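Long-range contacts in gamma-resorcylate decarboxylase (Polaromonas, PDB 4QRO), which probably catalyses the manganese-dependent, non-oxidative decarboxylation of gamma-resorcylate (2,6-dihydroxybenzoate) to resorcinol, and is captured here with the inhibitor 2-nitroresorcinol: residues A[61-66]-A[126-131]; A[6-11]-A[160-165]; A[229-234]-A[247-252]. One frame throughout, in Å; residues are numbered along the deposited sequence.

Interaction 1: residues A[61-66]-A[126-131]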
loop_
_atom_site.group_PDB
_atom_site.type_symbol
_atom_site.label_atom_id
_atom_site.label_comp_id
_atom_site.label_asym_id
_atom_site.label_seq_id
_atom_site.Cartn_x
_atom_site.Cartn_y
_atom_site.Cartn_z
ATOM N N ALA A 61 6.511 -9.274 -17.996
ATOM C CA ALA A 61 7.343 -8.921 -16.829
ATOM C C ALA A 61 7.962 -10.177 -16.221
ATOM O O ALA A 61 7.380 -11.250 -16.338
ATOM C CB ALA A 61 6.492 -8.218 -15.790
ATOM N N PRO A 62 9.149 -10.062 -15.590
ATOM C CA PRO A 62 10.038 -8.882 -15.538
ATOM C C PRO A 62 10.811 -8.676 -16.836
ATOM O O PRO A 62 11.362 -7.586 -17.077
ATOM C CB PRO A 62 10.985 -9.196 -14.377
ATOM C CG PRO A 62 10.882 -10.661 -14.125
ATOM C CD PRO A 62 9.643 -11.185 -14.772
ATOM N N ALA A 63 10.897 -9.725 -17.648
ATOM C CA ALA A 63 11.592 -9.668 -18.954
ATOM C C ALA A 63 12.975 -9.010 -18.855
ATOM O O ALA A 63 13.870 -9.545 -18.181
ATOM C CB ALA A 63 10.706 -8.995 -20.003
ATOM N N VAL A 64 13.157 -7.837 -19.450
ATOM C CA VAL A 64 14.493 -7.242 -19.560
ATOM C C VAL A 64 15.070 -6.870 -18.200
ATOM O O VAL A 64 16.281 -6.926 -18.007
ATOM C CB VAL A 64 14.501 -6.046 -20.539
ATOM C CG1 VAL A 64 15.858 -5.364 -20.585
ATOM C CG2 VAL A 64 14.107 -6.526 -21.935
ATOM N N GLN A 65 14.206 -6.559 -17.239
ATOM C CA GLN A 65 14.655 -6.159 -15.910
ATOM C C GLN A 65 15.298 -7.270 -15.077
ATOM O O GLN A 65 15.904 -6.991 -14.007
ATOM C CB GLN A 65 13.495 -5.551 -15.135
ATOM C CG GLN A 65 13.215 -4.108 -15.527
ATOM C CD GLN A 65 12.708 -3.934 -16.938
ATOM O OE1 GLN A 65 11.591 -4.296 -17.226
ATOM N NE2 GLN A 65 13.534 -3.345 -17.828
ATOM N N ALA A 66 15.130 -8.515 -15.534
ATOM C CA ALA A 66 15.687 -9.674 -14.855
ATOM C C ALA A 66 16.923 -10.223 -15.614
ATOM O O ALA A 66 17.474 -11.227 -15.235
ATOM C CB ALA A 66 14.623 -10.761 -14.699
ATOM N N LEU A 126 7.985 1.168 -21.128
ATOM C CA LEU A 126 7.447 0.443 -19.982
ATOM C C LEU A 126 8.556 -0.389 -19.376
ATOM O O LEU A 126 9.268 -1.109 -20.073
ATOM C CB LEU A 126 6.237 -0.417 -20.359
ATOM C CG LEU A 126 5.554 -1.128 -19.158
ATOM C CD1 LEU A 126 4.027 -1.148 -19.288
ATOM C CD2 LEU A 126 6.090 -2.534 -18.953
ATOM N N VAL A 127 8.704 -0.269 -18.063
ATOM C CA VAL A 127 9.776 -0.920 -17.331
ATOM C C VAL A 127 9.233 -1.563 -16.055
ATOM O O VAL A 127 8.475 -0.943 -15.318
ATOM C CB VAL A 127 10.896 0.084 -16.989
ATOM C CG1 VAL A 127 11.920 -0.513 -16.025
ATOM C CG2 VAL A 127 11.557 0.599 -18.268
ATOM N N ASN A 128 9.671 -2.793 -15.792
ATOM C CA ASN A 128 9.133 -3.587 -14.719
ATOM C C ASN A 128 9.923 -3.407 -13.450
ATOM O O ASN A 128 10.659 -4.307 -12.994
ATOM C CB ASN A 128 9.051 -5.043 -15.140
ATOM C CG ASN A 128 8.269 -5.228 -16.430
ATOM O OD1 ASN A 128 7.077 -4.888 -16.511
ATOM N ND2 ASN A 128 8.943 -5.763 -17.459
ATOM N N GLY A 129 9.756 -2.233 -12.860
ATOM C CA GLY A 129 10.393 -1.956 -11.591
ATOM C C GLY A 129 11.910 -1.998 -11.678
ATOM O O GLY A 129 12.499 -1.736 -12.738
ATOM N N PHE A 130 12.546 -2.349 -10.561
ATOM C CA PHE A 130 14.003 -2.344 -10.478
ATOM C C PHE A 130 14.668 -3.315 -11.437
ATOM O O PHE A 130 14.072 -4.317 -11.875
ATOM C CB PHE A 130 14.462 -2.682 -9.051
ATOM C CG PHE A 130 14.078 -4.066 -8.596
ATOM C CD1 PHE A 130 14.874 -5.162 -8.899
ATOM C CD2 PHE A 130 12.933 -4.269 -7.835
ATOM C CE1 PHE A 130 14.515 -6.438 -8.493
ATOM C CE2 PHE A 130 12.571 -5.539 -7.423
ATOM C CZ PHE A 130 13.357 -6.629 -7.749
ATOM N N SER A 131 15.943 -3.048 -11.710
ATOM C CA SER A 131 16.752 -3.939 -12.534
ATOM C C SER A 131 17.773 -4.737 -11.719
ATOM O O SER A 131 18.296 -4.283 -10.683
ATOM C CB SER A 131 17.485 -3.136 -13.605
ATOM O OG SER A 131 16.576 -2.579 -14.499
HETATM O O HOH W 1 16.349 -3.316 -17.114
HETATM O O HOH W 2 11.565 -2.531 -20.253
#
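Ala61 lays its methyl group against the side-chain amide of Asn128, its CB 3.5 Å from Asn128 OD1, and the same methyl also touches His164, so it lies between Asn128 and His164. A cis peptide bond then leads into Pro62, whose carbonyl turns towards the second segment and accepts a weak hydrogen bond from Asn128: the ND2 to Pro62 O distance is 3.1 Å and the angle at the hydrogen 148°. Asn128 ND2 has a further weak bond to Asn60 O. Pro62 O also receives Gln65 N, which closes the turn that starts the 3-10 segment 64-66.

These residues belong to the loop between strand 52-59 and helix 70-90, at the C-terminal end of a strand of the amidohydrolase barrel, where this family keeps its active site. They meet the C-terminal end of strand 125-128, where Asn128 centres an inverse gamma turn.

Gln65 carries most of the contact. Its CG lies beside the backbone N (chi1 -79°) and the chain folds again at chi2, so that the amide is brought back across the strand end, with its plane 50° from that of the Asn128 amide. Gln65 OE1 takes the N-H of Asn128 in a nearly straight bond, N to OE1 2.8 Å, although the donor sits above the carbonyl plane. Val127 CG1 packs on the amide carbon, 3.6 Å from Gln65 CD. The other end of the amide, NE2, donates to two waters, one also bonded to Ser131 OG, the other donating in turn to Leu126 O; Ser131 OG is itself hydrogen-bonded to Tyr142. Behind the side chain, Gln65 O receives a CA-H...O contact from Ser131 CA at 3.5 Å.

Interaction 2: residues A[6-11]-A[160-165]. With MN (manganese (II) ion), chain K; 38L (2-nitrobenzene-1,3-diol), chain M.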
loop_
_atom_site.group_PDB
_atom_site.type_symbol
_atom_site.label_atom_id
_atom_site.label_comp_id
_atom_site.label_asym_id
_atom_site.label_seq_id
_atom_site.Cartn_x
_atom_site.Cartn_y
_atom_site.Cartn_z
ATOM N N ALA A 6 -6.225 1.716 -24.549
ATOM C CA ALA A 6 -5.782 0.887 -23.429
ATOM C C ALA A 6 -4.276 0.793 -23.496
ATOM O O ALA A 6 -3.724 0.724 -24.605
ATOM C CB ALA A 6 -6.447 -0.456 -23.515
ATOM N N LEU A 7 -3.592 0.910 -22.359
ATOM C CA LEU A 7 -2.116 0.958 -22.355
ATOM C C LEU A 7 -1.350 0.138 -21.318
ATOM O O LEU A 7 -0.188 0.416 -21.060
ATOM C CB LEU A 7 -1.630 2.423 -22.291
ATOM C CG LEU A 7 -2.058 3.268 -21.088
ATOM C CD1 LEU A 7 -0.947 4.218 -20.686
ATOM C CD2 LEU A 7 -3.353 4.025 -21.379
ATOM N N GLU A 8 -1.993 -0.827 -20.684
ATOM C CA GLU A 8 -1.268 -1.875 -19.977
ATOM C C GLU A 8 -1.717 -3.197 -20.573
ATOM O O GLU A 8 -2.510 -3.940 -19.994
ATOM C CB GLU A 8 -1.482 -1.844 -18.450
ATOM C CG GLU A 8 -0.339 -2.553 -17.732
ATOM C CD GLU A 8 -0.479 -2.622 -16.220
ATOM O OE1 GLU A 8 -0.266 -3.726 -15.656
ATOM O OE2 GLU A 8 -0.719 -1.570 -15.596
ATOM N N GLU A 9 -1.172 -3.479 -21.748
ATOM C CA GLU A 9 -1.659 -4.516 -22.619
ATOM C C GLU A 9 -0.397 -5.253 -23.103
ATOM O O GLU A 9 0.442 -4.711 -23.848
ATOM C CB GLU A 9 -2.467 -3.920 -23.802
ATOM C CG GLU A 9 -3.355 -2.683 -23.498
ATOM C CD GLU A 9 -4.407 -2.896 -22.406
ATOM O OE1 GLU A 9 -4.511 -2.042 -21.468
ATOM O OE2 GLU A 9 -5.148 -3.905 -22.470
ATOM N N HIS A 10 -0.239 -6.467 -22.613
ATOM C CA HIS A 10 1.025 -7.142 -22.674
ATOM C C HIS A 10 1.074 -8.219 -23.744
ATOM O O HIS A 10 0.063 -8.820 -24.086
ATOM C CB HIS A 10 1.333 -7.804 -21.333
ATOM C CG HIS A 10 1.354 -6.869 -20.166
ATOM N ND1 HIS A 10 2.333 -5.910 -19.997
ATOM C CD2 HIS A 10 0.564 -6.806 -19.066
ATOM C CE1 HIS A 10 2.117 -5.265 -18.862
ATOM N NE2 HIS A 10 1.061 -5.800 -18.272
ATOM N N PHE A 11 2.291 -8.497 -24.203
ATOM C CA PHE A 11 2.564 -9.628 -25.091
ATOM C C PHE A 11 3.917 -10.206 -24.679
ATOM O O PHE A 11 4.666 -9.607 -23.864
ATOM C CB PHE A 11 2.632 -9.161 -26.558
ATOM C CG PHE A 11 3.867 -8.351 -26.867
ATOM C CD1 PHE A 11 5.045 -8.970 -27.276
ATOM C CD2 PHE A 11 3.882 -6.984 -26.650
ATOM C CE1 PHE A 11 6.194 -8.245 -27.500
ATOM C CE2 PHE A 11 5.021 -6.240 -26.894
ATOM C CZ PHE A 11 6.193 -6.878 -27.300
ATOM N N PRO A 160 6.146 9.474 -22.038
ATOM C CA PRO A 160 5.955 8.963 -20.668
ATOM C C PRO A 160 6.703 7.670 -20.371
ATOM O O PRO A 160 7.043 6.921 -21.302
ATOM C CB PRO A 160 4.443 8.693 -20.606
ATOM C CG PRO A 160 3.856 9.531 -21.680
ATOM C CD PRO A 160 4.874 9.497 -22.785
ATOM N N PHE A 161 6.880 7.375 -19.080
ATOM C CA PHE A 161 7.593 6.171 -18.622
ATOM C C PHE A 161 6.619 5.455 -17.712
ATOM O O PHE A 161 6.190 6.043 -16.728
ATOM C CB PHE A 161 8.869 6.618 -17.872
ATOM C CG PHE A 161 9.713 5.501 -17.293
ATOM C CD1 PHE A 161 9.339 4.850 -16.111
ATOM C CD2 PHE A 161 10.920 5.151 -17.875
ATOM C CE1 PHE A 161 10.103 3.843 -15.574
ATOM C CE2 PHE A 161 11.716 4.155 -17.313
ATOM C CZ PHE A 161 11.309 3.503 -16.167
ATOM N N TYR A 162 6.288 4.212 -18.047
ATOM C CA TYR A 162 5.311 3.399 -17.301
ATOM C C TYR A 162 6.110 2.559 -16.348
ATOM O O TYR A 162 6.877 1.693 -16.769
ATOM C CB TYR A 162 4.515 2.515 -18.263
ATOM C CG TYR A 162 3.172 2.037 -17.753
ATOM C CD1 TYR A 162 3.060 1.330 -16.555
ATOM C CD2 TYR A 162 2.000 2.272 -18.495
ATOM C CE1 TYR A 162 1.824 0.896 -16.100
ATOM C CE2 TYR A 162 0.756 1.847 -18.045
ATOM C CZ TYR A 162 0.670 1.163 -16.846
ATOM O OH TYR A 162 -0.583 0.729 -16.426
ATOM N N LEU A 163 5.963 2.823 -15.048
ATOM C CA LEU A 163 6.702 2.093 -14.045
ATOM C C LEU A 163 5.763 0.973 -13.606
ATOM O O LEU A 163 4.827 1.196 -12.843
ATOM C CB LEU A 163 7.111 3.025 -12.891
ATOM C CG LEU A 163 7.803 2.323 -11.702
ATOM C CD1 LEU A 163 9.166 1.784 -12.083
ATOM C CD2 LEU A 163 7.931 3.274 -10.508
ATOM N N HIS A 164 5.987 -0.218 -14.150
ATOM C CA HIS A 164 5.101 -1.374 -13.978
ATOM C C HIS A 164 5.671 -2.225 -12.852
ATOM O O HIS A 164 6.860 -2.090 -12.497
ATOM C CB HIS A 164 5.059 -2.159 -15.313
ATOM C CG HIS A 164 4.155 -3.346 -15.327
ATOM N ND1 HIS A 164 4.581 -4.609 -14.972
ATOM C CD2 HIS A 164 2.858 -3.474 -15.696
ATOM C CE1 HIS A 164 3.581 -5.456 -15.116
ATOM N NE2 HIS A 164 2.528 -4.795 -15.556
ATOM N N PRO A 165 4.843 -3.090 -12.250
ATOM C CA PRO A 165 5.444 -3.910 -11.185
ATOM C C PRO A 165 6.384 -5.025 -11.602
ATOM O O PRO A 165 6.449 -5.424 -12.778
ATOM C CB PRO A 165 4.220 -4.551 -10.491
ATOM C CG PRO A 165 3.072 -3.676 -10.848
ATOM C CD PRO A 165 3.369 -3.177 -12.237
HETATM MN MN MN K . 0.523 -5.697 -16.097
HETATM O OAK 38L M . 0.244 -6.212 -13.823
HETATM N NAG 38L M . -0.180 -7.213 -13.316
HETATM O OAJ 38L M . -0.828 -7.111 -12.275
HETATM C CAA 38L M . 0.072 -8.466 -13.928
HETATM C CAF 38L M . -0.403 -9.608 -13.290
HETATM O OAH 38L M . -1.591 -9.562 -12.622
HETATM C CAE 38L M . 0.326 -10.796 -13.332
HETATM C CAD 38L M . 1.510 -10.868 -14.058
HETATM C CAC 38L M . 1.903 -9.783 -14.838
HETATM C CAB 38L M . 1.165 -8.601 -14.809
HETATM O OAI 38L M . 1.531 -7.572 -15.634
#
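The His164 imidazole has Glu8 OE1 and the phenolic OAI of 2-nitroresorcinol at its edge, close to its plane, while Pro165 CD rests over one face, offset toward the rim. The His10 ring comes from the opposite direction, its plane at 81° to that of His164, and the two NE2 atoms converge on one manganese. The Tyr162 ring is nearly perpendicular to the Glu8 carboxylate and has Leu7 CD1 packed against its CE2, 3.9 Å away, with the Leu7 carbonyl nearby.

Strands 4-11 and 161-164 are not neighbours in a sheet; the axes of segments 6-11 and 161-164 approach to 10.0 Å at an angle of 50°, and side chains directed into the barrel interior bridge the gap. Glu8 reaches across it, with CG anti to the backbone N (chi1 -158°) and the chain extended beyond. Its two oxygens divide the work. Glu8 OE1 binds the manganese at 2.2 Å, as does His10 NE2 at 2.2 Å, and His164 NE2 at 2.3 Å. Glu8 OE2 accepts a hydrogen bond from Tyr162 OH, modelled at 2.4 Å, a length so short that its exact value is doubtful; OE2 is also bonded to Ser262, and Tyr162 OH to Thr260. His164 ND1 is bonded to Pro165 O on a lone pair of that carbonyl, tilted from the ring plane, which probably limits the rotation of the ring.

Asp287 completes the protein ligands, and the inhibitor chelates the manganese through its nitro oxygen OAK (2.4 Å) and OAI (2.2 Å). With the nitro group taken as a mimic of the substrate carboxylate, the geometry is consistent with a substrate held by one carboxylate oxygen and an adjacent phenolic oxygen; the manganese would probably stabilise negative charge on these oxygens.

Interaction 3: residues A[229-234]-A[247-252]; sequences RIDHRN and RKIVDY
Asp231 meets the start of the neighbouring helix with both carboxylate oxygens, each taking one backbone N-H. Ile249 N donates to Asp231 OD1 at 2.8 Å, the donor lying on the syn side and 16° out of the carboxylate plane; Val250 N donates to Asp231 OD2 at 2.9 Å, on the syn lone pair. With CG beside the backbone N (chi1 -70°) the carboxylate of Asp231 points at this helix start, and the forked grip keeps it from turning. Both N-H groups follow directly on the N-cap position at Lys248, so a carboxylate from another helix takes up two N-H groups of this first turn, and its negative charge probably interacts favourably with the positive end of the helix dipole. An alanine in place of Asp231 would remove both acceptors and is likely to leave the N-H groups of Ile249 and Val250 without their mates and the helix start less firmly fixed.

The apolar part is Ile230 CG2 on Ile249 CG1, 3.9 Å apart, the two side chains crossing at about a right angle. On the solvent side Lys248, itself exposed, bends at its last torsion (chi4 -88°), which brings NZ near the His232 ring; that ring is stacked on Trp228 and bonded through ND1 to Trp228 O.

Trp187 of the second subunit packs on Ile230. Within the chain, the contact joins the C-terminal end of helix 223-232 to the start of helix 249-256, and Leu198 of helix 188-202 packs against both Ile230 and Ile249.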
loop_
_atom_site.group_PDB
_atom_site.type_symbol
_atom_site.label_atom_id
_atom_site.label_comp_id
_atom_site.label_asym_id
_atom_site.label_seq_id
_atom_site.Cartn_x
_atom_site.Cartn_y
_atom_site.Cartn_z
ATOM N N ARG A 229 -1.384 11.049 4.275
ATOM C CA ARG A 229 -0.537 10.647 5.417
ATOM C C ARG A 229 0.980 10.685 5.111
ATOM O O ARG A 229 1.795 10.994 5.987
ATOM C CB ARG A 229 -0.981 9.277 5.908
ATOM C CG ARG A 229 -0.217 8.729 7.112
ATOM C CD ARG A 229 -0.991 7.545 7.680
ATOM N NE ARG A 229 -0.205 6.678 8.544
ATOM C CZ ARG A 229 0.241 7.013 9.752
ATOM N NH1 ARG A 229 -0.012 8.222 10.274
ATOM N NH2 ARG A 229 0.951 6.131 10.446
ATOM N N ILE A 230 1.360 10.364 3.873
ATOM C CA ILE A 230 2.766 10.422 3.472
ATOM C C ILE A 230 3.390 11.779 3.876
ATOM O O ILE A 230 4.488 11.795 4.445
ATOM C CB ILE A 230 2.964 10.139 1.950
ATOM C CG1 ILE A 230 2.718 8.653 1.661
ATOM C CG2 ILE A 230 4.370 10.526 1.479
ATOM C CD1 ILE A 230 2.647 8.314 0.197
ATOM N N ASP A 231 2.711 12.892 3.564
ATOM C CA ASP A 231 3.251 14.265 3.863
ATOM C C ASP A 231 2.817 14.783 5.236
ATOM O O ASP A 231 3.573 15.481 5.908
ATOM C CB ASP A 231 2.768 15.291 2.846
ATOM C CG ASP A 231 3.379 15.099 1.476
ATOM O OD1 ASP A 231 4.625 15.012 1.393
ATOM O OD2 ASP A 231 2.606 15.059 0.481
ATOM N N HIS A 232 1.585 14.466 5.632
ATOM C CA HIS A 232 0.961 15.149 6.759
ATOM C C HIS A 232 1.039 14.432 8.101
ATOM O O HIS A 232 0.603 14.982 9.107
ATOM C CB HIS A 232 -0.482 15.495 6.425
ATOM C CG HIS A 232 -0.611 16.464 5.295
ATOM N ND1 HIS A 232 -0.708 16.063 3.978
ATOM C CD2 HIS A 232 -0.628 17.816 5.279
ATOM C CE1 HIS A 232 -0.797 17.126 3.199
ATOM N NE2 HIS A 232 -0.761 18.205 3.964
ATOM N N ARG A 233 1.586 13.220 8.142
ATOM C CA ARG A 233 1.800 12.540 9.442
ATOM C C ARG A 233 2.617 13.418 10.388
ATOM O O ARG A 233 3.547 14.126 9.974
ATOM C CB ARG A 233 2.472 11.172 9.291
ATOM C CG ARG A 233 3.972 11.191 9.018
ATOM C CD ARG A 233 4.348 11.937 7.753
ATOM N NE ARG A 233 5.801 12.004 7.576
ATOM C CZ ARG A 233 6.595 12.903 8.139
ATOM N NH1 ARG A 233 6.096 13.864 8.930
ATOM N NH2 ARG A 233 7.896 12.855 7.889
ATOM N N ASN A 234 2.250 13.368 11.675
ATOM C CA ASN A 234 2.912 14.144 12.709
ATOM C C ASN A 234 2.957 15.632 12.332
ATOM O O ASN A 234 3.991 16.287 12.466
ATOM C CB ASN A 234 4.331 13.634 12.958
ATOM C CG ASN A 234 4.423 12.124 13.082
ATOM O OD1 ASN A 234 5.360 11.515 12.554
ATOM N ND2 ASN A 234 3.493 11.523 13.774
ATOM N N ARG A 247 9.740 19.999 -2.405
ATOM C CA ARG A 247 8.325 20.205 -2.131
ATOM C C ARG A 247 7.709 18.961 -1.492
ATOM O O ARG A 247 8.430 18.024 -1.153
ATOM C CB ARG A 247 7.619 20.555 -3.436
ATOM C CG ARG A 247 8.122 21.857 -4.048
ATOM C CD ARG A 247 7.823 21.889 -5.526
ATOM N NE ARG A 247 6.428 22.219 -5.749
ATOM C CZ ARG A 247 5.727 21.915 -6.843
ATOM N NH1 ARG A 247 6.260 21.234 -7.855
ATOM N NH2 ARG A 247 4.463 22.297 -6.911
ATOM N N LYS A 248 6.387 18.998 -1.297
ATOM C CA LYS A 248 5.616 17.872 -0.732
ATOM C C LYS A 248 5.553 16.731 -1.741
ATOM O O LYS A 248 5.539 16.970 -2.954
ATOM C CB LYS A 248 4.189 18.323 -0.383
ATOM C CG LYS A 248 4.083 19.368 0.720
ATOM C CD LYS A 248 2.674 19.954 0.724
ATOM C CE LYS A 248 2.452 20.913 1.875
ATOM N NZ LYS A 248 1.980 20.178 3.075
ATOM N N ILE A 249 5.532 15.485 -1.258
ATOM C CA ILE A 249 5.401 14.344 -2.161
ATOM C C ILE A 249 4.125 14.509 -3.028
ATOM O O ILE A 249 4.148 14.261 -4.233
ATOM C CB ILE A 249 5.387 13.002 -1.380
ATOM C CG1 ILE A 249 6.716 12.768 -0.634
ATOM C CG2 ILE A 249 5.002 11.837 -2.286
ATOM C CD1 ILE A 249 7.969 12.830 -1.503
ATOM N N VAL A 250 3.027 14.962 -2.424
ATOM C CA VAL A 250 1.770 15.107 -3.142
ATOM C C VAL A 250 1.882 16.063 -4.344
ATOM O O VAL A 250 1.152 15.910 -5.328
ATOM C CB VAL A 250 0.605 15.542 -2.213
ATOM C CG1 VAL A 250 0.766 16.996 -1.761
ATOM C CG2 VAL A 250 -0.744 15.358 -2.918
ATOM N N ASP A 251 2.787 17.033 -4.270
ATOM C CA ASP A 251 3.013 17.962 -5.396
ATOM C C ASP A 251 3.525 17.214 -6.631
ATOM O O ASP A 251 3.016 17.410 -7.727
ATOM C CB ASP A 251 3.992 19.093 -5.021
ATOM C CG ASP A 251 3.424 20.047 -3.971
ATOM O OD1 ASP A 251 2.221 20.325 -3.999
ATOM O OD2 ASP A 251 4.182 20.493 -3.096
ATOM N N TYR A 252 4.487 16.320 -6.448
ATOM C CA TYR A 252 5.050 15.541 -7.580
ATOM C C TYR A 252 4.069 14.500 -8.093
ATOM O O TYR A 252 3.940 14.272 -9.289
ATOM C CB TYR A 252 6.379 14.885 -7.168
ATOM C CG TYR A 252 7.367 15.904 -6.609
ATOM C CD1 TYR A 252 7.877 16.919 -7.417
ATOM C CD2 TYR A 252 7.744 15.875 -5.280
ATOM C CE1 TYR A 252 8.767 17.850 -6.923
ATOM C CE2 TYR A 252 8.618 16.809 -4.763
ATOM C CZ TYR A 252 9.135 17.792 -5.590
ATOM O OH TYR A 252 9.997 18.728 -5.066
#

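How the interactions relate
Interactions 1 and 2 are continuous: their centres lie 11 Å apart, and the adjacent parallel strands 125-128 and 161-164 join them through probable hydrogen bonds from Val127 N to Tyr162 O (3.0 Å) and from His164 N to Val127 O (2.8 Å). Asn128 OD1 of interaction 1 lies 2.9 Å from ND1 of the metal ligand His164, in the second shell of the site that interaction 2 builds, and the side chain of Ala61 is about 6 Å from the manganese and about 5 Å from the inhibitor. Interaction 3 is remote, its centre 26 Å from that of interaction 2. Its 229-234 segment instead serves the other active site of the dimer, supplying Arg229 and Asn234 to the inhibitor there.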